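Local coordinates for aminotransferase, class I (Staphylococcus aureus, PDB 2O1B), which probably catalyses pyridoxal-phosphate-dependent transfer of an amino group between amino acids and keto acids, as an aspartate-type class I aminotransferase, at residues A[48-53]-A[393-398]; A[310-315]-A[335-340]; A[318-323]-A[330-335]. All coordinates share one frame; numbering follows the deposited sequence.

Contact 1: residues A[48-53]-A[393-398]; sequences PLINMA and AIRLTE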
loop_
_atom_site.group_PDB
_atom_site.type_symbol
_atom_site.label_atom_id
_atom_site.label_comp_id
_atom_site.label_asym_id
_atom_site.label_seq_id
_atom_site.Cartn_x
_atom_site.Cartn_y
_atom_site.Cartn_z
ATOM N N PRO A 48 10.486 33.357 14.198
ATOM C CA PRO A 48 10.480 32.424 13.068
ATOM C C PRO A 48 10.415 30.969 13.539
ATOM O O PRO A 48 11.089 30.594 14.501
ATOM C CB PRO A 48 11.809 32.714 12.367
ATOM C CG PRO A 48 12.103 34.128 12.709
ATOM C CD PRO A 48 11.604 34.314 14.111
ATOM N N LEU A 49 9.593 30.172 12.860
ATOM C CA LEU A 49 9.325 28.795 13.258
ATOM C C LEU A 49 10.505 27.865 13.001
ATOM O O LEU A 49 11.120 27.904 11.934
ATOM C CB LEU A 49 8.073 28.266 12.542
ATOM C CG LEU A 49 7.558 26.870 12.903
ATOM C CD1 LEU A 49 6.913 26.838 14.290
ATOM C CD2 LEU A 49 6.579 26.376 11.834
ATOM N N ILE A 50 10.823 27.052 14.009
ATOM C CA ILE A 50 11.724 25.912 13.858
ATOM C C ILE A 50 10.894 24.661 14.148
ATOM O O ILE A 50 10.352 24.500 15.243
ATOM C CB ILE A 50 12.951 26.003 14.792
ATOM C CG1 ILE A 50 13.679 27.335 14.584
ATOM C CG2 ILE A 50 13.902 24.828 14.559
ATOM C CD1 ILE A 50 14.652 27.701 15.686
ATOM N N ASN A 51 10.772 23.801 13.139
ATOM C CA ASN A 51 9.946 22.604 13.225
ATOM C C ASN A 51 10.806 21.424 13.624
ATOM O O ASN A 51 11.416 20.788 12.772
ATOM C CB ASN A 51 9.252 22.338 11.885
ATOM C CG ASN A 51 8.178 21.259 11.969
ATOM O OD1 ASN A 51 8.056 20.534 12.963
ATOM N ND2 ASN A 51 7.393 21.146 10.904
HETATM N N MSE A 52 10.862 21.154 14.926
HETATM C CA MSE A 52 11.676 20.062 15.470
HETATM C C MSE A 52 10.801 18.841 15.752
HETATM O O MSE A 52 11.142 17.991 16.579
HETATM C CB MSE A 52 12.383 20.510 16.750
HETATM C CG MSE A 52 13.118 21.834 16.639
HETATM SE SE MSE A 52 14.202 22.206 18.186
HETATM C CE MSE A 52 15.854 21.324 17.643
ATOM N N ALA A 53 9.668 18.772 15.064
ATOM C CA ALA A 53 8.749 17.652 15.180
ATOM C C ALA A 53 8.926 16.671 14.005
ATOM O O ALA A 53 8.143 15.735 13.839
ATOM C CB ALA A 53 7.330 18.164 15.253
ATOM N N ALA A 393 18.612 25.584 20.096
ATOM C CA ALA A 393 19.300 25.246 21.336
ATOM C C ALA A 393 19.295 26.423 22.300
ATOM O O ALA A 393 18.937 26.272 23.463
ATOM C CB ALA A 393 20.723 24.796 21.051
ATOM N N ILE A 394 19.682 27.591 21.801
ATOM C CA ILE A 394 19.715 28.816 22.602
ATOM C C ILE A 394 18.320 29.234 23.065
ATOM O O ILE A 394 18.161 29.734 24.182
ATOM C CB ILE A 394 20.412 29.976 21.853
ATOM C CG1 ILE A 394 21.842 29.573 21.473
ATOM C CG2 ILE A 394 20.449 31.233 22.721
ATOM C CD1 ILE A 394 22.622 30.631 20.689
ATOM N N ARG A 395 17.321 29.025 22.208
ATOM C CA ARG A 395 15.922 29.265 22.574
ATOM C C ARG A 395 15.522 28.416 23.779
ATOM O O ARG A 395 14.942 28.924 24.739
ATOM C CB ARG A 395 14.978 28.971 21.400
ATOM C CG ARG A 395 14.974 30.028 20.307
ATOM C CD ARG A 395 13.808 29.805 19.358
ATOM N NE ARG A 395 13.942 30.592 18.135
ATOM C CZ ARG A 395 13.083 30.556 17.120
ATOM N NH1 ARG A 395 12.009 29.775 17.172
ATOM N NH2 ARG A 395 13.301 31.301 16.047
ATOM N N LEU A 396 15.856 27.127 23.717
ATOM C CA LEU A 396 15.529 26.159 24.765
ATOM C C LEU A 396 16.267 26.362 26.092
ATOM O O LEU A 396 15.682 26.183 27.164
ATOM C CB LEU A 396 15.760 24.740 24.251
ATOM C CG LEU A 396 14.700 24.251 23.265
ATOM C CD1 LEU A 396 15.160 22.980 22.584
ATOM C CD2 LEU A 396 13.379 24.030 23.990
ATOM N N THR A 397 17.545 26.736 26.017
ATOM C CA THR A 397 18.363 26.971 27.219
ATOM C C THR A 397 17.878 28.174 28.037
ATOM O O THR A 397 18.063 28.223 29.254
ATOM C CB THR A 397 19.860 27.143 26.879
ATOM O OG1 THR A 397 20.021 28.204 25.934
ATOM C CG2 THR A 397 20.427 25.870 26.296
ATOM N N GLU A 398 17.256 29.137 27.359
ATOM C CA GLU A 398 16.608 30.273 28.013
ATOM C C GLU A 398 15.532 29.809 29.007
ATOM O O GLU A 398 15.174 30.539 29.935
ATOM C CB GLU A 398 16.005 31.207 26.955
ATOM C CG GLU A 398 15.617 32.600 27.455
ATOM C CD GLU A 398 14.181 32.691 27.986
ATOM O OE1 GLU A 398 13.377 31.767 27.742
ATOM O OE2 GLU A 398 13.852 33.696 28.640
#
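The flat guanidinium group of Arg-395 has Ile-50 over one face and the carbonyl of Pro-48 at its edge. The methyl CD1 of Ile-50 sits above the middle of the group, 3.6 Å from CZ of Arg-395, an apolar cover that suits the weakly hydrated face of a planar cation. In the guanidinium plane, the end of the group grips a single acceptor with two nitrogens. NH2 of Arg-395 reaches O of Pro-48 at 2.8 Å on a lone pair, while NH1 of Arg-395 meets the same O of Pro-48 at 2.9 Å, more nearly in line with the C=O bond. Sharing one oxygen bends both bonds, with N-H...O angles of 150° and 140°, yet it helps fix the rotation of the group. Arginine suits the place because its chain runs extended from CG to NE, long enough to reach from the helix to the chain leading into the strand; the nearest CA atoms, those of Ile-50 and Arg-395, are 10.2 Å apart.

The contact ties helix 388-397, near the C-terminus, to the short strand 50-51, which pairs in parallel with strand 362-363. In class I aminotransferases a chain segment from near the N-terminus commonly completes the small domain in this manner. NH2 of Arg-395 also forms a salt bridge to Glu-391, one helical turn earlier, which probably balances its charge and steadies the head group. Ile-50, branched as befits a strand and buried, points toward the helix and packs besides on Ala-392.

Contact 2: residues A[310-315]-A[335-340]; sequences NVFKTR and GGIYVW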
loop_
_atom_site.group_PDB
_atom_site.type_symbol
_atom_site.label_atom_id
_atom_site.label_comp_id
_atom_site.label_asym_id
_atom_site.label_seq_id
_atom_site.Cartn_x
_atom_site.Cartn_y
_atom_site.Cartn_z
ATOM N N ASN A 310 27.229 9.592 11.324
ATOM C CA ASN A 310 28.187 10.538 11.871
ATOM C C ASN A 310 27.648 11.969 11.963
ATOM O O ASN A 310 27.872 12.650 12.961
ATOM C CB ASN A 310 29.509 10.469 11.109
ATOM C CG ASN A 310 30.206 9.126 11.281
ATOM O OD1 ASN A 310 30.930 8.668 10.391
ATOM N ND2 ASN A 310 29.983 8.482 12.425
ATOM N N VAL A 311 26.924 12.408 10.931
ATOM C CA VAL A 311 26.340 13.757 10.887
ATOM C C VAL A 311 25.367 13.973 12.046
ATOM O O VAL A 311 25.375 15.021 12.688
ATOM C CB VAL A 311 25.649 14.044 9.529
ATOM C CG1 VAL A 311 24.622 15.167 9.653
ATOM C CG2 VAL A 311 26.705 14.391 8.440
ATOM N N PHE A 312 24.547 12.970 12.331
ATOM C CA PHE A 312 23.605 13.080 13.443
ATOM C C PHE A 312 24.266 12.933 14.807
ATOM O O PHE A 312 23.828 13.543 15.792
ATOM C CB PHE A 312 22.413 12.147 13.242
ATOM C CG PHE A 312 21.390 12.716 12.308
ATOM C CD1 PHE A 312 20.309 13.436 12.801
ATOM C CD2 PHE A 312 21.545 12.606 10.927
ATOM C CE1 PHE A 312 19.377 14.002 11.936
ATOM C CE2 PHE A 312 20.622 13.168 10.063
ATOM C CZ PHE A 312 19.530 13.863 10.569
ATOM N N LYS A 313 25.347 12.158 14.847
ATOM C CA LYS A 313 26.154 12.010 16.047
ATOM C C LYS A 313 26.643 13.363 16.555
ATOM O O LYS A 313 26.438 13.699 17.728
ATOM C CB LYS A 313 27.333 11.089 15.769
ATOM C CG LYS A 313 28.210 10.800 16.964
ATOM C CD LYS A 313 29.383 9.961 16.508
ATOM C CE LYS A 313 30.197 9.468 17.675
ATOM N NZ LYS A 313 31.112 8.371 17.231
ATOM N N THR A 314 27.277 14.145 15.682
ATOM C CA THR A 314 27.790 15.453 16.092
ATOM C C THR A 314 26.658 16.463 16.331
ATOM O O THR A 314 26.698 17.218 17.300
ATOM C CB THR A 314 28.863 16.024 15.123
ATOM O OG1 THR A 314 28.237 16.758 14.070
ATOM C CG2 THR A 314 29.721 14.924 14.539
ATOM N N ARG A 315 25.650 16.469 15.459
ATOM C CA ARG A 315 24.452 17.276 15.693
ATOM C C ARG A 315 23.918 17.038 17.115
ATOM O O ARG A 315 23.572 17.988 17.822
ATOM C CB ARG A 315 23.365 16.966 14.662
ATOM C CG ARG A 315 23.548 17.664 13.332
ATOM C CD ARG A 315 22.415 17.298 12.394
ATOM N NE ARG A 315 22.571 17.946 11.100
ATOM C CZ ARG A 315 21.715 17.836 10.090
ATOM N NH1 ARG A 315 20.616 17.102 10.210
ATOM N NH2 ARG A 315 21.964 18.470 8.955
ATOM N N GLY A 335 21.109 6.517 19.508
ATOM C CA GLY A 335 20.889 6.363 18.076
ATOM C C GLY A 335 19.630 7.084 17.624
ATOM O O GLY A 335 18.948 7.740 18.425
ATOM N N GLY A 336 19.321 6.977 16.334
ATOM C CA GLY A 336 18.170 7.676 15.775
ATOM C C GLY A 336 18.496 9.128 15.501
ATOM O O GLY A 336 19.660 9.497 15.415
ATOM N N ILE A 337 17.466 9.956 15.370
ATOM C CA ILE A 337 17.658 11.341 14.961
ATOM C C ILE A 337 17.042 12.359 15.952
ATOM O O ILE A 337 16.892 13.528 15.615
ATOM C CB ILE A 337 17.115 11.574 13.516
ATOM C CG1 ILE A 337 15.602 11.323 13.448
ATOM C CG2 ILE A 337 17.880 10.689 12.486
ATOM C CD1 ILE A 337 14.970 11.768 12.155
ATOM N N TYR A 338 16.703 11.908 17.164
ATOM C CA TYR A 338 16.003 12.757 18.142
ATOM C C TYR A 338 16.726 12.908 19.484
ATOM O O TYR A 338 17.614 12.113 19.823
ATOM C CB TYR A 338 14.588 12.229 18.415
ATOM C CG TYR A 338 13.839 11.701 17.214
ATOM C CD1 TYR A 338 13.094 12.555 16.398
ATOM C CD2 TYR A 338 13.852 10.340 16.907
ATOM C CE1 TYR A 338 12.390 12.070 15.293
ATOM C CE2 TYR A 338 13.154 9.847 15.806
ATOM C CZ TYR A 338 12.421 10.717 15.008
ATOM O OH TYR A 338 11.726 10.229 13.917
ATOM N N VAL A 339 16.335 13.930 20.251
ATOM C CA VAL A 339 16.616 13.950 21.694
ATOM C C VAL A 339 15.292 13.927 22.485
ATOM O O VAL A 339 14.331 14.596 22.117
ATOM C CB VAL A 339 17.566 15.113 22.106
ATOM C CG1 VAL A 339 17.896 15.070 23.610
ATOM C CG2 VAL A 339 18.868 15.049 21.306
ATOM N N TRP A 340 15.258 13.108 23.533
ATOM C CA TRP A 340 14.081 12.875 24.386
ATOM C C TRP A 340 14.292 13.776 25.597
ATOM O O TRP A 340 15.173 13.519 26.421
ATOM C CB TRP A 340 14.059 11.380 24.755
ATOM C CG TRP A 340 12.893 10.776 25.513
ATOM C CD1 TRP A 340 12.977 10.006 26.638
ATOM C CD2 TRP A 340 11.501 10.807 25.160
ATOM N NE1 TRP A 340 11.733 9.571 27.024
ATOM C CE2 TRP A 340 10.806 10.041 26.130
ATOM C CE3 TRP A 340 10.773 11.395 24.114
ATOM C CZ2 TRP A 340 9.419 9.883 26.106
ATOM C CZ3 TRP A 340 9.382 11.234 24.088
ATOM C CH2 TRP A 340 8.721 10.488 25.077
#
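Phe-312 and Ile-337 meet with no hydrogen bond between their segments; the shortest bond within either is that of the helix, Arg-315 N to Val-311 O at 3.1 Å. The two side chains lie alongside each other and point the same way. Methyl CG2 of Ile-337 settles over one face of the Phe-312 ring, 3.8 Å from its centroid and 19° off the ring normal, a CH-pi contact displaced toward the CD1-CE1 side. The branch carbon CB of Ile-337 closes on CE1 of Phe-312 at 3.7 Å.

A beta-branched residue suits this place because its two arms serve two rings. With chi1 at 63°, CG1 lies between the backbone N and carbonyl carbon and covers a face of the Tyr-338 ring, while CG2 is turned to Phe-312. Gly-336, just ahead of strand 338-342, has a positive phi of 80°, which a residue without a side chain adopts with little strain. The contact thus joins the long helix 302-325 to the entry of that strand, beside the cofactor site: Ile-337 also touches Tyr-223, a residue of the pyridoxal-phosphate pocket. With only dispersion and CH-pi forces acting across it, the fit depends on shape and burial rather than on directed bonds.

Contact 3: residues A[318-323]-A[330-335]; sequences RFEAML and FVHAKG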
loop_
_atom_site.group_PDB
_atom_site.type_symbol
_atom_site.label_atom_id
_atom_site.label_comp_id
_atom_site.label_asym_id
_atom_site.label_seq_id
_atom_site.Cartn_x
_atom_site.Cartn_y
_atom_site.Cartn_z
ATOM N N ARG A 318 26.447 18.517 19.884
ATOM C CA ARG A 318 26.329 19.958 20.008
ATOM C C ARG A 318 25.057 20.353 20.742
ATOM O O ARG A 318 25.077 21.244 21.593
ATOM C CB ARG A 318 26.367 20.611 18.625
ATOM C CG ARG A 318 27.738 20.592 17.991
ATOM C CD ARG A 318 27.666 20.777 16.479
ATOM N NE ARG A 318 27.120 22.077 16.088
ATOM C CZ ARG A 318 27.757 23.239 16.221
ATOM N NH1 ARG A 318 28.975 23.288 16.756
ATOM N NH2 ARG A 318 27.172 24.362 15.825
ATOM N N PHE A 319 23.959 19.680 20.420
ATOM C CA PHE A 319 22.671 20.028 20.990
ATOM C C PHE A 319 22.575 19.614 22.449
ATOM O O PHE A 319 22.091 20.383 23.285
ATOM C CB PHE A 319 21.548 19.394 20.183
ATOM C CG PHE A 319 20.197 19.962 20.477
ATOM C CD1 PHE A 319 19.798 21.162 19.904
ATOM C CD2 PHE A 319 19.316 19.295 21.318
ATOM C CE1 PHE A 319 18.541 21.691 20.173
ATOM C CE2 PHE A 319 18.061 19.816 21.589
ATOM C CZ PHE A 319 17.671 21.010 21.017
ATOM N N GLU A 320 23.038 18.407 22.751
ATOM C CA GLU A 320 23.036 17.906 24.119
ATOM C C GLU A 320 24.049 18.636 25.014
ATOM O O GLU A 320 23.870 18.695 26.233
ATOM C CB GLU A 320 23.283 16.401 24.143
ATOM C CG GLU A 320 22.146 15.560 23.554
ATOM C CD GLU A 320 22.313 14.074 23.827
ATOM O OE1 GLU A 320 21.429 13.290 23.425
ATOM O OE2 GLU A 320 23.332 13.689 24.443
ATOM N N ALA A 321 25.105 19.181 24.406
ATOM C CA ALA A 321 26.087 20.003 25.127
ATOM C C ALA A 321 25.440 21.297 25.606
ATOM O O ALA A 321 25.576 21.662 26.770
ATOM C CB ALA A 321 27.296 20.305 24.246
HETATM N N MSE A 322 24.736 21.972 24.699
HETATM C CA MSE A 322 23.924 23.147 25.020
HETATM C C MSE A 322 22.946 22.862 26.160
HETATM O O MSE A 322 22.823 23.652 27.089
HETATM C CB MSE A 322 23.137 23.619 23.790
HETATM C CG MSE A 322 23.984 24.195 22.663
HETATM SE SE MSE A 322 25.032 25.743 23.207
HETATM C CE MSE A 322 23.591 26.961 23.730
ATOM N N LEU A 323 22.251 21.729 26.079
ATOM C CA LEU A 323 21.249 21.383 27.084
ATOM C C LEU A 323 21.886 21.103 28.443
ATOM O O LEU A 323 21.441 21.630 29.462
ATOM C CB LEU A 323 20.393 20.200 26.622
ATOM C CG LEU A 323 19.476 20.404 25.405
ATOM C CD1 LEU A 323 18.766 19.106 25.034
ATOM C CD2 LEU A 323 18.457 21.530 25.623
ATOM N N PHE A 330 17.556 15.786 30.073
ATOM C CA PHE A 330 17.200 14.995 28.899
ATOM C C PHE A 330 17.703 13.557 29.066
ATOM O O PHE A 330 18.504 13.262 29.966
ATOM C CB PHE A 330 17.792 15.637 27.631
ATOM C CG PHE A 330 19.302 15.751 27.651
ATOM C CD1 PHE A 330 20.096 14.740 27.128
ATOM C CD2 PHE A 330 19.925 16.868 28.205
ATOM C CE1 PHE A 330 21.497 14.838 27.154
ATOM C CE2 PHE A 330 21.309 16.974 28.233
ATOM C CZ PHE A 330 22.097 15.965 27.708
ATOM N N VAL A 331 17.229 12.667 28.205
ATOM C CA VAL A 331 17.783 11.323 28.109
ATOM C C VAL A 331 18.750 11.322 26.922
ATOM O O VAL A 331 18.356 11.593 25.785
ATOM C CB VAL A 331 16.667 10.256 27.988
ATOM C CG1 VAL A 331 17.235 8.883 27.668
ATOM C CG2 VAL A 331 15.854 10.212 29.279
ATOM N N HIS A 332 20.025 11.071 27.210
ATOM C CA HIS A 332 21.073 11.006 26.186
ATOM C C HIS A 332 20.655 10.037 25.072
ATOM O O HIS A 332 20.227 8.909 25.349
ATOM C CB HIS A 332 22.407 10.588 26.841
ATOM C CG HIS A 332 23.536 10.379 25.879
ATOM N ND1 HIS A 332 24.164 9.159 25.732
ATOM C CD2 HIS A 332 24.165 11.230 25.035
ATOM C CE1 HIS A 332 25.123 9.269 24.830
ATOM N NE2 HIS A 332 25.144 10.516 24.390
ATOM N N ALA A 333 20.757 10.502 23.822
ATOM C CA ALA A 333 20.397 9.721 22.646
ATOM C C ALA A 333 21.558 8.836 22.213
ATOM O O ALA A 333 22.689 9.300 22.097
ATOM C CB ALA A 333 20.023 10.643 21.498
ATOM N N LYS A 334 21.272 7.565 21.953
ATOM C CA LYS A 334 22.335 6.622 21.578
ATOM C C LYS A 334 22.272 6.271 20.096
ATOM O O LYS A 334 23.240 5.784 19.513
ATOM C CB LYS A 334 22.239 5.356 22.419
ATOM C CG LYS A 334 22.247 5.588 23.938
ATOM C CD LYS A 334 22.242 4.255 24.664
ATOM C CE LYS A 334 21.733 4.380 26.081
ATOM N NZ LYS A 334 21.629 3.006 26.624
ATOM N N GLY A 335 21.109 6.517 19.508
ATOM C CA GLY A 335 20.889 6.363 18.076
ATOM C C GLY A 335 19.630 7.084 17.624
ATOM O O GLY A 335 18.948 7.740 18.425
#
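Glu-320 and Phe-330 cross obliquely, the carboxylate of the one and the ring of the other turned 44° apart, so that they neither stack nor meet squarely. Both OE2 and CD of Glu-320 come to 3.5 Å from CE1 of Phe-330. The aliphatic part of the glutamate packs along the same side of the ring, its CG lying 3.7 Å from CE1 of Phe-330, and the carboxylate runs past to the backbone beyond. There OE1 of Glu-320 accepts the peptide N-H of Ala-333 at 2.9 Å, on the syn lone pair and nearly straight at 170°. A glutamate suits this place because its chain, extended beyond CG, spans from helix to loop and ends in a strong acceptor for a buried N-H.

Helix 302-325 lies against the chain that follows it, which turns back as the weakly bonded strand 330-331, an outermost strand of the four-stranded antiparallel sheet of the small domain, next to strand 338-342. Val-339 of that neighbouring strand touches both Glu-320 and Phe-330. From the same side of the ring plane, but over by CD2 and CE2, CB of Leu-323 comes to 3.7 Å from CD2 of Phe-330. A chi1 of 60° tucks CG of Phe-330 in over its own main chain and turns the ring to the helix, where its broad apolar surface covers the aliphatic part of Glu-320 and CB of Leu-323 together. The small methyl CB of Ala-333 sits 3.6 Å from OE1 of Glu-320, and the carbonyl of Ala-333 accepts from Arg-316 of the same helix.

Overall arrangement
Contacts 2 and 3 both lean on helix 302-325 and lie close together, their centres about 8 Å apart; they share Gly-335, and strands 330-331 and 338-342 are neighbours in one antiparallel sheet, joined by a backbone bond between Val-331 and Trp-340. Contact 1 lies about 14 Å from contact 3 and 16 Å from contact 2, centre to centre. It meets contact 3 where Phe-319 packs against Met-52 and Leu-396, but does not touch contact 2. Along the chain, contact 1 spans the others, and contact 3 falls within contact 2. The helix therefore runs from the cofactor side at contact 2 outward to the terminal elements of the small domain.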